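PDB 4IIW: Lmo1499 protein from Listeria monocytogenes, which probably acts as a membrane-bound lytic transglycosylase that cuts nascent peptidoglycan strands endolytically and so terminates their elongation. Local coordinates for residues Ile39-Pro44 with Glu57-Ile62; Ser66-Tyr71 with Met91-Ile96; Gly83-Ser88 with Lys98-Gly103; Pro108-Ile113 with Thr180-Gly185. All blocks are in the same frame, centred on the assembly; numbering follows the deposited sequence.

Contact 1 of 4, residues Ile39-Pro44 with Glu57-Ile62; sequences ITVEIP and EDKKVI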
loop_
_atom_site.group_PDB
_atom_site.type_symbol
_atom_site.label_atom_id
_atom_site.label_comp_id
_atom_site.label_asym_id
_atom_site.label_seq_id
_atom_site.Cartn_x
_atom_site.Cartn_y
_atom_site.Cartn_z
ATOM N N ILE B 39 5.215 18.249 20.163
ATOM C CA ILE B 39 3.789 18.186 20.445
ATOM C C ILE B 39 3.542 17.035 21.409
ATOM O O ILE B 39 3.940 15.897 21.151
ATOM C CB ILE B 39 2.950 17.913 19.151
ATOM C CG1 ILE B 39 3.321 18.909 18.033
ATOM C CG2 ILE B 39 1.474 17.975 19.475
ATOM C CD1 ILE B 39 2.690 18.626 16.682
ATOM N N THR B 40 2.890 17.319 22.521
ATOM C CA THR B 40 2.605 16.267 23.465
ATOM C C THR B 40 1.240 15.690 23.126
ATOM O O THR B 40 0.269 16.431 23.020
ATOM C CB THR B 40 2.621 16.782 24.923
ATOM O OG1 THR B 40 1.515 17.670 25.124
ATOM C CG2 THR B 40 3.948 17.509 25.245
ATOM N N VAL B 41 1.175 14.378 22.928
ATOM C CA VAL B 41 -0.091 13.720 22.625
ATOM C C VAL B 41 -0.413 12.754 23.754
ATOM O O VAL B 41 0.486 12.228 24.397
ATOM C CB VAL B 41 -0.091 12.941 21.245
ATOM C CG1 VAL B 41 0.632 13.748 20.157
ATOM C CG2 VAL B 41 0.542 11.574 21.370
ATOM N N GLU B 42 -1.703 12.505 23.966
ATOM C CA GLU B 42 -2.158 11.615 25.018
ATOM C C GLU B 42 -2.973 10.468 24.450
ATOM O O GLU B 42 -3.988 10.686 23.789
ATOM C CB GLU B 42 -3.000 12.388 26.012
ATOM C CG GLU B 42 -2.280 13.594 26.570
ATOM C CD GLU B 42 -3.007 14.218 27.757
ATOM O OE1 GLU B 42 -4.254 14.336 27.694
ATOM O OE2 GLU B 42 -2.323 14.599 28.741
ATOM N N ILE B 43 -2.519 9.246 24.714
ATOM C CA ILE B 43 -3.211 8.054 24.252
ATOM C C ILE B 43 -3.883 7.415 25.457
ATOM O O ILE B 43 -3.201 6.875 26.321
ATOM C CB ILE B 43 -2.250 7.033 23.615
ATOM C CG1 ILE B 43 -1.406 7.691 22.522
ATOM C CG2 ILE B 43 -3.025 5.884 23.065
ATOM C CD1 ILE B 43 -2.208 8.459 21.515
ATOM N N PRO B 44 -5.219 7.489 25.524
ATOM C CA PRO B 44 -5.910 6.909 26.653
ATOM C C PRO B 44 -5.868 5.394 26.661
ATOM O O PRO B 44 -5.763 4.778 25.623
ATOM C CB PRO B 44 -7.364 7.394 26.484
ATOM C CG PRO B 44 -7.336 8.467 25.450
ATOM C CD PRO B 44 -6.131 8.218 24.618
ATOM N N GLU B 57 -3.297 12.510 13.988
ATOM C CA GLU B 57 -3.712 13.415 12.909
ATOM C C GLU B 57 -4.281 14.695 13.535
ATOM O O GLU B 57 -3.935 15.807 13.117
ATOM C CB GLU B 57 -4.728 12.734 11.968
ATOM C CG GLU B 57 -5.097 13.554 10.714
ATOM C CD GLU B 57 -6.259 12.929 9.909
ATOM O OE1 GLU B 57 -6.273 11.692 9.672
ATOM O OE2 GLU B 57 -7.166 13.688 9.518
ATOM N N ASP B 58 -5.151 14.535 14.530
ATOM C CA ASP B 58 -5.717 15.699 15.236
ATOM C C ASP B 58 -4.608 16.617 15.727
ATOM O O ASP B 58 -4.688 17.823 15.566
ATOM C CB ASP B 58 -6.560 15.296 16.479
ATOM C CG ASP B 58 -7.902 14.646 16.125
ATOM O OD1 ASP B 58 -8.338 14.700 14.944
ATOM O OD2 ASP B 58 -8.524 14.078 17.062
ATOM N N LYS B 59 -3.572 16.024 16.322
ATOM C CA LYS B 59 -2.452 16.785 16.883
ATOM C C LYS B 59 -1.394 17.221 15.862
ATOM O O LYS B 59 -0.375 17.809 16.223
ATOM C CB LYS B 59 -1.835 16.004 18.038
ATOM C CG LYS B 59 -2.717 16.010 19.295
ATOM C CD LYS B 59 -2.831 17.446 19.845
ATOM C CE LYS B 59 -3.534 17.533 21.192
ATOM N NZ LYS B 59 -3.560 18.933 21.702
ATOM N N LYS B 60 -1.660 16.914 14.594
ATOM C CA LYS B 60 -0.819 17.310 13.468
ATOM C C LYS B 60 0.584 16.734 13.513
ATOM O O LYS B 60 1.526 17.389 13.115
ATOM C CB LYS B 60 -0.770 18.836 13.359
ATOM C CG LYS B 60 -2.120 19.465 13.177
ATOM C CD LYS B 60 -2.038 20.955 13.393
ATOM C CE LYS B 60 -3.410 21.606 13.345
ATOM N NZ LYS B 60 -3.351 23.044 13.788
ATOM N N VAL B 61 0.713 15.515 14.008
ATOM C CA VAL B 61 2.004 14.838 14.046
ATOM C C VAL B 61 2.116 14.045 12.744
ATOM O O VAL B 61 3.199 13.858 12.196
ATOM C CB VAL B 61 2.108 13.893 15.258
ATOM C CG1 VAL B 61 3.392 13.071 15.201
ATOM C CG2 VAL B 61 1.993 14.679 16.548
ATOM N N ILE B 62 0.989 13.523 12.291
ATOM C CA ILE B 62 0.938 12.867 11.023
ATOM C C ILE B 62 -0.122 13.592 10.204
ATOM O O ILE B 62 -0.893 14.425 10.715
ATOM C CB ILE B 62 0.640 11.361 11.113
ATOM C CG1 ILE B 62 -0.817 11.098 11.499
ATOM C CG2 ILE B 62 1.635 10.669 12.063
ATOM C CD1 ILE B 62 -1.121 9.647 11.688
#

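Contact 2 of 4, residues Ser66-Tyr71 with Met91-Ile96; sequences SIFSFY and MNTDQI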
loop_
_atom_site.group_PDB
_atom_site.type_symbol
_atom_site.label_atom_id
_atom_site.label_comp_id
_atom_site.label_asym_id
_atom_site.label_seq_id
_atom_site.Cartn_x
_atom_site.Cartn_y
_atom_site.Cartn_z
ATOM N N SER B 66 -5.606 7.108 8.282
ATOM C CA SER B 66 -5.695 5.826 7.539
ATOM C C SER B 66 -4.345 5.207 7.200
ATOM O O SER B 66 -4.107 3.995 7.403
ATOM C CB SER B 66 -6.392 6.026 6.203
ATOM O OG SER B 66 -7.690 6.516 6.405
ATOM N N ILE B 67 -3.488 6.034 6.622
ATOM C CA ILE B 67 -2.182 5.598 6.189
ATOM C C ILE B 67 -1.352 5.129 7.404
ATOM O O ILE B 67 -0.610 4.140 7.334
ATOM C CB ILE B 67 -1.531 6.688 5.365
ATOM C CG1 ILE B 67 -2.276 6.773 4.019
ATOM C CG2 ILE B 67 -0.063 6.396 5.178
ATOM C CD1 ILE B 67 -2.030 8.047 3.165
ATOM N N PHE B 68 -1.525 5.789 8.534
ATOM C CA PHE B 68 -0.842 5.359 9.736
ATOM C C PHE B 68 -1.404 4.009 10.232
ATOM O O PHE B 68 -0.657 3.156 10.673
ATOM C CB PHE B 68 -0.964 6.427 10.804
ATOM C CG PHE B 68 -0.164 6.150 12.026
ATOM C CD1 PHE B 68 -0.724 5.482 13.102
ATOM C CD2 PHE B 68 1.146 6.566 12.111
ATOM C CE1 PHE B 68 0.023 5.208 14.237
ATOM C CE2 PHE B 68 1.893 6.300 13.248
ATOM C CZ PHE B 68 1.321 5.623 14.316
ATOM N N SER B 69 -2.717 3.823 10.179
ATOM C CA SER B 69 -3.307 2.562 10.593
ATOM C C SER B 69 -2.783 1.433 9.727
ATOM O O SER B 69 -2.532 0.323 10.219
ATOM C CB SER B 69 -4.826 2.591 10.495
ATOM O OG SER B 69 -5.350 3.450 11.482
ATOM N N PHE B 70 -2.620 1.717 8.440
ATOM C CA PHE B 70 -2.119 0.722 7.516
ATOM C C PHE B 70 -0.680 0.364 7.866
ATOM O O PHE B 70 -0.300 -0.785 7.808
ATOM C CB PHE B 70 -2.204 1.233 6.067
ATOM C CG PHE B 70 -1.690 0.251 5.056
ATOM C CD1 PHE B 70 -2.500 -0.765 4.578
ATOM C CD2 PHE B 70 -0.390 0.334 4.587
ATOM C CE1 PHE B 70 -2.018 -1.669 3.669
ATOM C CE2 PHE B 70 0.089 -0.571 3.669
ATOM C CZ PHE B 70 -0.719 -1.567 3.212
ATOM N N TYR B 71 0.122 1.352 8.242
ATOM C CA TYR B 71 1.517 1.076 8.584
ATOM C C TYR B 71 1.591 0.097 9.746
ATOM O O TYR B 71 2.340 -0.909 9.711
ATOM C CB TYR B 71 2.245 2.365 8.952
ATOM C CG TYR B 71 3.684 2.154 9.299
ATOM C CD1 TYR B 71 4.052 1.651 10.533
ATOM C CD2 TYR B 71 4.688 2.482 8.401
ATOM C CE1 TYR B 71 5.375 1.456 10.857
ATOM C CE2 TYR B 71 6.015 2.295 8.710
ATOM C CZ TYR B 71 6.361 1.780 9.940
ATOM O OH TYR B 71 7.697 1.577 10.261
HETATM N N MSE B 91 8.226 13.517 12.146
HETATM C CA MSE B 91 8.960 12.456 12.824
HETATM C C MSE B 91 8.634 11.201 12.031
HETATM O O MSE B 91 7.470 10.897 11.775
HETATM C CB MSE B 91 8.514 12.332 14.296
HETATM C CG MSE B 91 9.076 11.132 15.087
HETATM SE SE MSE B 91 8.697 11.149 17.040
HETATM C CE MSE B 91 9.870 12.619 17.507
ATOM N N ASN B 92 9.673 10.518 11.590
ATOM C CA ASN B 92 9.536 9.314 10.817
ATOM C C ASN B 92 8.548 8.379 11.508
ATOM O O ASN B 92 8.623 8.196 12.717
ATOM C CB ASN B 92 10.907 8.647 10.680
ATOM C CG ASN B 92 10.828 7.309 10.008
ATOM O OD1 ASN B 92 11.014 6.276 10.659
ATOM N ND2 ASN B 92 10.483 7.302 8.708
ATOM N N THR B 93 7.630 7.796 10.735
ATOM C CA THR B 93 6.599 6.896 11.249
ATOM C C THR B 93 7.168 5.777 12.115
ATOM O O THR B 93 6.572 5.387 13.123
ATOM C CB THR B 93 5.809 6.230 10.070
ATOM O OG1 THR B 93 5.472 7.223 9.103
ATOM C CG2 THR B 93 4.535 5.500 10.557
ATOM N N ASP B 94 8.312 5.240 11.706
ATOM C CA ASP B 94 8.950 4.153 12.452
ATOM C C ASP B 94 9.299 4.592 13.863
ATOM O O ASP B 94 9.120 3.826 14.803
ATOM C CB ASP B 94 10.230 3.677 11.765
ATOM C CG ASP B 94 10.831 2.466 12.447
ATOM O OD1 ASP B 94 10.067 1.497 12.707
ATOM O OD2 ASP B 94 12.066 2.475 12.715
ATOM N N GLN B 95 9.821 5.805 14.010
ATOM C CA GLN B 95 10.178 6.299 15.331
ATOM C C GLN B 95 8.941 6.470 16.177
ATOM O O GLN B 95 8.955 6.126 17.356
ATOM C CB GLN B 95 10.901 7.635 15.269
ATOM C CG GLN B 95 12.211 7.594 14.517
ATOM C CD GLN B 95 12.867 8.957 14.463
ATOM O OE1 GLN B 95 13.150 9.478 13.375
ATOM N NE2 GLN B 95 13.068 9.576 15.643
ATOM N N ILE B 96 7.865 6.989 15.587
ATOM C CA ILE B 96 6.664 7.226 16.364
ATOM C C ILE B 96 6.233 5.921 16.965
ATOM O O ILE B 96 6.145 5.777 18.179
ATOM C CB ILE B 96 5.512 7.795 15.541
ATOM C CG1 ILE B 96 5.889 9.156 14.946
ATOM C CG2 ILE B 96 4.305 7.962 16.420
ATOM C CD1 ILE B 96 4.887 9.698 13.923
#

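Contact 3 of 4, residues Gly83-Ser88 with Lys98-Gly103; sequences GNYELS and KKMQEG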
loop_
_atom_site.group_PDB
_atom_site.type_symbol
_atom_site.label_atom_id
_atom_site.label_comp_id
_atom_site.label_asym_id
_atom_site.label_seq_id
_atom_site.Cartn_x
_atom_site.Cartn_y
_atom_site.Cartn_z
ATOM N N GLY B 83 -0.543 6.272 27.167
ATOM C CA GLY B 83 0.265 7.250 27.921
ATOM C C GLY B 83 0.522 8.566 27.210
ATOM O O GLY B 83 -0.061 8.855 26.157
ATOM N N ASN B 84 1.411 9.360 27.782
ATOM C CA ASN B 84 1.771 10.668 27.231
ATOM C C ASN B 84 3.137 10.613 26.550
ATOM O O ASN B 84 4.116 10.177 27.153
ATOM C CB ASN B 84 1.767 11.721 28.341
ATOM C CG ASN B 84 0.418 11.824 29.043
ATOM O OD1 ASN B 84 -0.632 11.587 28.435
ATOM N ND2 ASN B 84 0.440 12.168 30.323
ATOM N N TYR B 85 3.184 11.057 25.291
ATOM C CA TYR B 85 4.395 11.043 24.473
ATOM C C TYR B 85 4.747 12.431 23.915
ATOM O O TYR B 85 3.857 13.239 23.663
ATOM C CB TYR B 85 4.173 10.103 23.284
ATOM C CG TYR B 85 3.903 8.661 23.664
ATOM C CD1 TYR B 85 4.952 7.742 23.775
ATOM C CD2 TYR B 85 2.603 8.210 23.920
ATOM C CE1 TYR B 85 4.718 6.421 24.123
ATOM C CE2 TYR B 85 2.358 6.871 24.273
ATOM C CZ TYR B 85 3.423 5.991 24.366
ATOM O OH TYR B 85 3.216 4.688 24.736
ATOM N N GLU B 86 6.044 12.715 23.749
ATOM C CA GLU B 86 6.484 13.947 23.072
ATOM C C GLU B 86 6.946 13.555 21.688
ATOM O O GLU B 86 7.991 12.929 21.513
ATOM C CB GLU B 86 7.571 14.731 23.813
ATOM C CG GLU B 86 6.997 15.670 24.872
ATOM C CD GLU B 86 8.041 16.558 25.545
ATOM O OE1 GLU B 86 7.760 17.044 26.665
ATOM O OE2 GLU B 86 9.136 16.768 24.967
ATOM N N LEU B 87 6.126 13.919 20.717
ATOM C CA LEU B 87 6.362 13.612 19.329
ATOM C C LEU B 87 6.565 14.909 18.573
ATOM O O LEU B 87 6.191 15.983 19.034
ATOM C CB LEU B 87 5.148 12.867 18.752
ATOM C CG LEU B 87 4.677 11.631 19.529
ATOM C CD1 LEU B 87 3.379 11.107 18.967
ATOM C CD2 LEU B 87 5.748 10.540 19.533
ATOM N N SER B 88 7.148 14.791 17.397
ATOM C CA SER B 88 7.425 15.928 16.552
ATOM C C SER B 88 6.739 15.717 15.197
ATOM O O SER B 88 6.574 14.579 14.762
ATOM C CB SER B 88 8.937 16.040 16.377
ATOM O OG SER B 88 9.277 17.140 15.566
ATOM N N LYS B 98 7.789 3.151 17.263
ATOM C CA LYS B 98 8.795 2.536 18.126
ATOM C C LYS B 98 8.713 3.082 19.573
ATOM O O LYS B 98 8.865 2.323 20.521
ATOM C CB LYS B 98 10.181 2.728 17.503
ATOM C CG LYS B 98 10.999 1.429 17.418
ATOM C CD LYS B 98 12.022 1.486 16.245
ATOM C CE LYS B 98 12.550 0.094 15.848
ATOM N NZ LYS B 98 13.449 0.141 14.650
ATOM N N LYS B 99 8.460 4.382 19.732
ATOM C CA LYS B 99 8.270 4.985 21.063
ATOM C C LYS B 99 7.053 4.393 21.772
ATOM O O LYS B 99 7.106 4.075 22.956
ATOM C CB LYS B 99 8.089 6.509 20.992
ATOM C CG LYS B 99 9.362 7.362 21.021
ATOM C CD LYS B 99 9.002 8.864 20.952
ATOM C CE LYS B 99 10.156 9.796 21.349
ATOM N NZ LYS B 99 10.422 9.795 22.816
HETATM N N MSE B 100 5.952 4.253 21.052
HETATM C CA MSE B 100 4.739 3.686 21.642
HETATM C C MSE B 100 4.892 2.188 21.975
HETATM O O MSE B 100 4.394 1.733 22.990
HETATM C CB MSE B 100 3.534 3.940 20.735
HETATM C CG MSE B 100 3.211 5.418 20.572
HETATM SE SE MSE B 100 1.688 5.821 19.447
HETATM C CE MSE B 100 1.700 7.724 19.654
ATOM N N GLN B 101 5.580 1.437 21.129
ATOM C CA GLN B 101 5.808 0.020 21.392
ATOM C C GLN B 101 6.585 -0.151 22.681
ATOM O O GLN B 101 6.167 -0.885 23.576
ATOM C CB GLN B 101 6.572 -0.661 20.244
ATOM C CG GLN B 101 5.719 -0.947 19.009
ATOM C CD GLN B 101 6.479 -1.702 17.936
ATOM O OE1 GLN B 101 7.456 -1.197 17.381
ATOM N NE2 GLN B 101 6.015 -2.906 17.618
ATOM N N GLU B 102 7.717 0.539 22.761
ATOM C CA GLU B 102 8.587 0.499 23.942
ATOM C C GLU B 102 7.984 1.255 25.123
ATOM O O GLU B 102 8.390 1.067 26.257
ATOM C CB GLU B 102 9.961 1.086 23.602
ATOM C CG GLU B 102 10.745 0.268 22.576
ATOM C CD GLU B 102 11.925 1.031 21.975
ATOM O OE1 GLU B 102 12.295 2.092 22.512
ATOM O OE2 GLU B 102 12.473 0.575 20.947
ATOM N N GLY B 103 7.021 2.119 24.849
ATOM C CA GLY B 103 6.364 2.883 25.896
ATOM C C GLY B 103 7.256 3.955 26.481
ATOM O O GLY B 103 7.211 4.204 27.688
HETATM O O HOH W 1 7.839 10.520 24.769
#

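Contact 4 of 4, residues Pro108-Ile113 with Thr180-Gly185; sequences PAKLVI and TYTFKG. With SO4 (sulfate ion), chain O.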
loop_
_atom_site.group_PDB
_atom_site.type_symbol
_atom_site.label_atom_id
_atom_site.label_comp_id
_atom_site.label_asym_id
_atom_site.label_seq_id
_atom_site.Cartn_x
_atom_site.Cartn_y
_atom_site.Cartn_z
ATOM N N PRO B 108 8.320 13.182 33.782
ATOM C CA PRO B 108 8.383 14.505 34.433
ATOM C C PRO B 108 9.730 14.830 35.075
ATOM O O PRO B 108 10.317 13.991 35.765
ATOM C CB PRO B 108 7.294 14.433 35.524
ATOM C CG PRO B 108 6.360 13.368 35.091
ATOM C CD PRO B 108 7.156 12.392 34.227
ATOM N N ALA B 109 10.212 16.046 34.845
ATOM C CA ALA B 109 11.477 16.478 35.434
ATOM C C ALA B 109 11.382 16.433 36.952
ATOM O O ALA B 109 12.325 16.036 37.616
ATOM C CB ALA B 109 11.841 17.881 34.968
ATOM N N LYS B 110 10.225 16.812 37.493
ATOM C CA LYS B 110 10.016 16.833 38.953
ATOM C C LYS B 110 8.792 16.020 39.371
ATOM O O LYS B 110 7.926 15.728 38.556
ATOM C CB LYS B 110 9.861 18.288 39.435
ATOM C CG LYS B 110 11.061 19.184 39.090
ATOM C CD LYS B 110 10.774 20.639 39.400
ATOM C CE LYS B 110 11.957 21.532 39.071
ATOM N NZ LYS B 110 11.646 22.966 39.379
ATOM N N LEU B 111 8.741 15.658 40.653
ATOM C CA LEU B 111 7.620 14.901 41.213
ATOM C C LEU B 111 6.636 15.853 41.883
ATOM O O LEU B 111 6.914 16.349 42.972
ATOM C CB LEU B 111 8.138 13.895 42.219
ATOM C CG LEU B 111 7.124 12.984 42.888
ATOM C CD1 LEU B 111 6.158 12.330 41.880
ATOM C CD2 LEU B 111 7.898 11.925 43.686
ATOM N N VAL B 112 5.505 16.127 41.227
ATOM C CA VAL B 112 4.506 17.042 41.763
ATOM C C VAL B 112 3.359 16.270 42.417
ATOM O O VAL B 112 2.783 15.388 41.809
ATOM C CB VAL B 112 3.925 17.950 40.658
ATOM C CG1 VAL B 112 2.976 18.981 41.259
ATOM C CG2 VAL B 112 5.053 18.637 39.874
ATOM N N ILE B 113 3.042 16.603 43.663
ATOM C CA ILE B 113 1.946 15.947 44.383
ATOM C C ILE B 113 0.894 17.000 44.761
ATOM O O ILE B 113 1.113 17.817 45.657
ATOM C CB ILE B 113 2.440 15.229 45.666
ATOM C CG1 ILE B 113 3.516 14.183 45.328
ATOM C CG2 ILE B 113 1.283 14.570 46.364
ATOM C CD1 ILE B 113 3.042 13.068 44.409
ATOM N N THR B 180 6.174 20.025 45.509
ATOM C CA THR B 180 6.998 19.568 44.409
ATOM C C THR B 180 8.257 19.067 45.029
ATOM O O THR B 180 8.836 19.746 45.836
ATOM C CB THR B 180 7.311 20.698 43.432
ATOM O OG1 THR B 180 6.095 21.113 42.816
ATOM C CG2 THR B 180 8.267 20.235 42.344
ATOM N N TYR B 181 8.668 17.861 44.674
ATOM C CA TYR B 181 9.876 17.258 45.241
ATOM C C TYR B 181 10.821 16.900 44.114
ATOM O O TYR B 181 10.363 16.666 43.001
ATOM C CB TYR B 181 9.508 15.970 45.974
ATOM C CG TYR B 181 8.459 16.145 47.036
ATOM C CD1 TYR B 181 7.096 16.096 46.718
ATOM C CD2 TYR B 181 8.822 16.347 48.369
ATOM C CE1 TYR B 181 6.133 16.263 47.698
ATOM C CE2 TYR B 181 7.862 16.510 49.355
ATOM C CZ TYR B 181 6.528 16.473 49.020
ATOM O OH TYR B 181 5.588 16.626 50.014
ATOM N N THR B 182 12.124 16.868 44.404
ATOM C CA THR B 182 13.147 16.455 43.424
ATOM C C THR B 182 14.202 15.641 44.177
ATOM O O THR B 182 14.401 15.841 45.371
ATOM C CB THR B 182 13.823 17.639 42.726
ATOM O OG1 THR B 182 14.626 18.333 43.664
ATOM C CG2 THR B 182 12.795 18.604 42.156
ATOM N N PHE B 183 14.878 14.735 43.476
ATOM C CA PHE B 183 15.843 13.848 44.112
ATOM C C PHE B 183 17.151 13.803 43.357
ATOM O O PHE B 183 17.156 13.620 42.144
ATOM C CB PHE B 183 15.231 12.446 44.237
ATOM C CG PHE B 183 13.969 12.443 45.033
ATOM C CD1 PHE B 183 14.000 12.249 46.395
ATOM C CD2 PHE B 183 12.762 12.719 44.434
ATOM C CE1 PHE B 183 12.848 12.304 47.149
ATOM C CE2 PHE B 183 11.594 12.767 45.179
ATOM C CZ PHE B 183 11.640 12.558 46.545
ATOM N N LYS B 184 18.256 13.991 44.081
ATOM C CA LYS B 184 19.585 13.949 43.472
ATOM C C LYS B 184 19.986 12.520 43.111
ATOM O O LYS B 184 20.698 12.311 42.118
ATOM C CB LYS B 184 20.647 14.537 44.415
ATOM C CG LYS B 184 20.470 16.018 44.758
ATOM C CD LYS B 184 21.565 16.504 45.719
ATOM C CE LYS B 184 21.322 17.943 46.177
ATOM N NZ LYS B 184 22.433 18.469 47.024
ATOM N N GLY B 185 19.537 11.551 43.915
ATOM C CA GLY B 185 19.850 10.128 43.717
ATOM C C GLY B 185 19.595 9.537 42.326
ATOM O O GLY B 185 18.930 10.146 41.472
HETATM S S SO4 O . 6.344 23.609 46.735
HETATM O O1 SO4 O . 7.179 23.923 47.892
HETATM O O2 SO4 O . 6.642 22.255 46.300
HETATM O O3 SO4 O . 4.935 23.713 47.101
HETATM O O4 SO4 O . 6.622 24.552 45.655
#

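Contact 1 of 4, residues Ile39-Pro44 with Glu57-Ile62
A Schellman motif ends helix 49-58, and the turn it makes sets Lys59 and Val61 against Ile39 and Val41 of strand 39-43. Lys60 adopts positive phi (62°), and its N is bonded to Glu57 O at 2.9 Å, which turns the chain out of the helix and brings Val61 round to the strand. No hydrogen bond joins the two segments, and the contact is made mostly by aliphatic groups, with Ile39 CD1 also lying against the carbonyls of Lys59 and Lys60. Val61 CG2 is the shared point: it lies 4.0 Å from Ile39 CD1 and also 4.0 Å from Val41 CG1. Lys59 contributes carbon rather than charge, its CB standing 4.0 Å from Val41 CG1 and 4.1 Å from Ile39 CG2. A bend at chi2 (-65°) then carries the rest of the lysine chain across the strand, opposite in direction to the Val41 side chain, CE coming near Thr40 O. Ile39 and Val41 thus face the turn together, while Thr40 between them points away. Strand 39-43 pairs antiparallel with strand 83-87, whose Leu87 packs on both Val41 and Val61; Ile96 of helix 93-102 covers Val61 as well, and farther along Ile43 rests on Ile52 and Ile55 of helix 49-58.

Contact 2 of 4, residues Ser66-Tyr71 with Met91-Ile96
Phe68 and Thr93 mark the closest backbone approach, their CA atoms 7.7 Å apart, where a turn of helix 65-75 faces the first turn of helix 93-102. The second helix starts after Asn92 at its N-cap, whose OD1 accepts a weak capping bond from Asp94 N (3.1 Å), and Thr93 follows immediately with its side chain directed at the other helix. Its methyl group is the centre of the contact. Thr93 CG2 sits over the centre of the Tyr71 ring, 3.7 Å from the centroid and 12° off the ring normal, a CH-pi contact with one face. The same methyl is 3.9 Å from Phe68 CE2, so two aromatic residues one helical turn apart receive it. Both rings leave their helix with CG opposite the backbone N (chi1 -173° for Phe68 and -179° for Tyr71), and both extend toward the second helix. Ile96, one turn after Thr93, continues the apolar patch with CG2 4.3 Å from Phe68 CE2. Beyond the methyl, the Tyr71 hydroxyl reaches the start of the second helix beside Asp94. Thr93 therefore divides its chemistry: CG2 serves the aromatic packing within the chain, whereas OG1 is hydrogen-bonded to Tyr74 O of the third subunit. Internal packing and subunit association meet at one buried side chain.

Contact 3 of 4, residues Gly83-Ser88 with Lys98-Gly103
Met100, built here as selenomethionine, crosses one face of the Tyr85 ring, giving a CH-pi contact and a longer Met-aromatic one from a single side chain. Its CG stands 4.0 Å from the ring centroid, displaced toward the rim, and SE lies above the same face at 5.2 Å from the centroid. The extended chain (chi2 180°, chi3 178°) carries CE on past the ring to Leu87 CD1, 3.8 Å away, the two side chains crossing at about a right angle. Both Tyr85 and Leu87 are touched by this one selenoether chain. At the far end of the tyrosine, OH approaches the helix terminus, 3.8 Å from Gly103 CA, and is hydrogen-bonded to Lys81 O. Gly103, with positive phi, is the C-prime residue of a Schellman motif that closes helix 93-102. Lys99 flanks the other branch of Leu87: its CD is 3.9 Å from Leu87 CD2, the two side chains running in opposite directions. A water joins the polar margin, accepting from Glu86 N at 3.0 Å and, weakly, from Lys99 NZ. Strand 83-87 and helix 98-102 run nearly antiparallel, at 153°, with their axes 9.9 Å apart. Strand 39-43 pairs alongside strand 83-87, and helix 49-58 adds Ile52 and Leu56 against Met100, so the selenomethionine is packed between that helix and the sheet.

Contact 4 of 4, residues Pro108-Ile113 with Thr180-Gly185
Leu111 and Tyr181 form the hydrogen-bonded pair of a very short antiparallel beta ribbon, strand 111-112 with strand 180-181, which brings together parts of the chain separated by several helices. Its backbone bonds come first. Leu111 N donates to Tyr181 O at 3.0 Å, nearly along the C=O axis, and Tyr181 N returns a straighter bond (170°) to Leu111 O at 2.9 Å, reaching that carbonyl from 23° out of its plane. The next pair, Val112 with Thr180, is non-hydrogen-bonded, and the pairing is continued by backbone bonding of Ile113 to Ala179.

Side-chain packing follows the two faces of the ribbon. Leu111 and Tyr181 share the buried face, where Met197 of helix 190-204 packs on both and helix 119-129 lies against Leu111. Leu111 CD2 extends to Phe183 CE2 at 4.1 Å, and Ile113 CG1 meets Tyr181 CE1 at 4.1 Å, the two side chains crossing at about a right angle. On the face of Val112 and Thr180, Val112 CG2 comes near Thr180 OG1. At the exposed margin the aliphatic part of Lys110 runs alongside Thr182 in the same direction, with its CG 3.6 Å from Thr182 CG2, and touches Thr180 CG2 through CB.

Among the polar groups, Thr180 OG1 has a weak hydrogen bond to Lys327 of the second subunit. A sulfate, probably from the crystallisation liquor, lies by Thr180 N at a modelled spacing too short to be trusted. The Tyr181 hydroxyl is hydrogen-bonded to Tyr177 O. The Leu111 carbonyl lies at the edge of the Tyr181 ring, near its plane, with O 3.8 Å from Tyr181 CD1.

From the N terminus, contact 1 closes first, returning the end of helix 49-58 to strand 39-43. Contacts 2 and 3 then cross: strand 83-87 lies between the two segments of contact 2, and helix 93-102 supplies the second segment of each. The strand-helix-helix-strand order, with 39-43 and 83-87 paired, is consistent with a LysM-like unit, to which helix 93-102 is added. Ile62 against Phe68, Val61 against Ile96 and Ile96 against Leu87 merge contacts 1 to 3 into one core. Contact 4 comes later in series, its centre about 21 Å from that of contact 3; it closes a long excursion of 66 residues, a little under half of it helical and none of it strand.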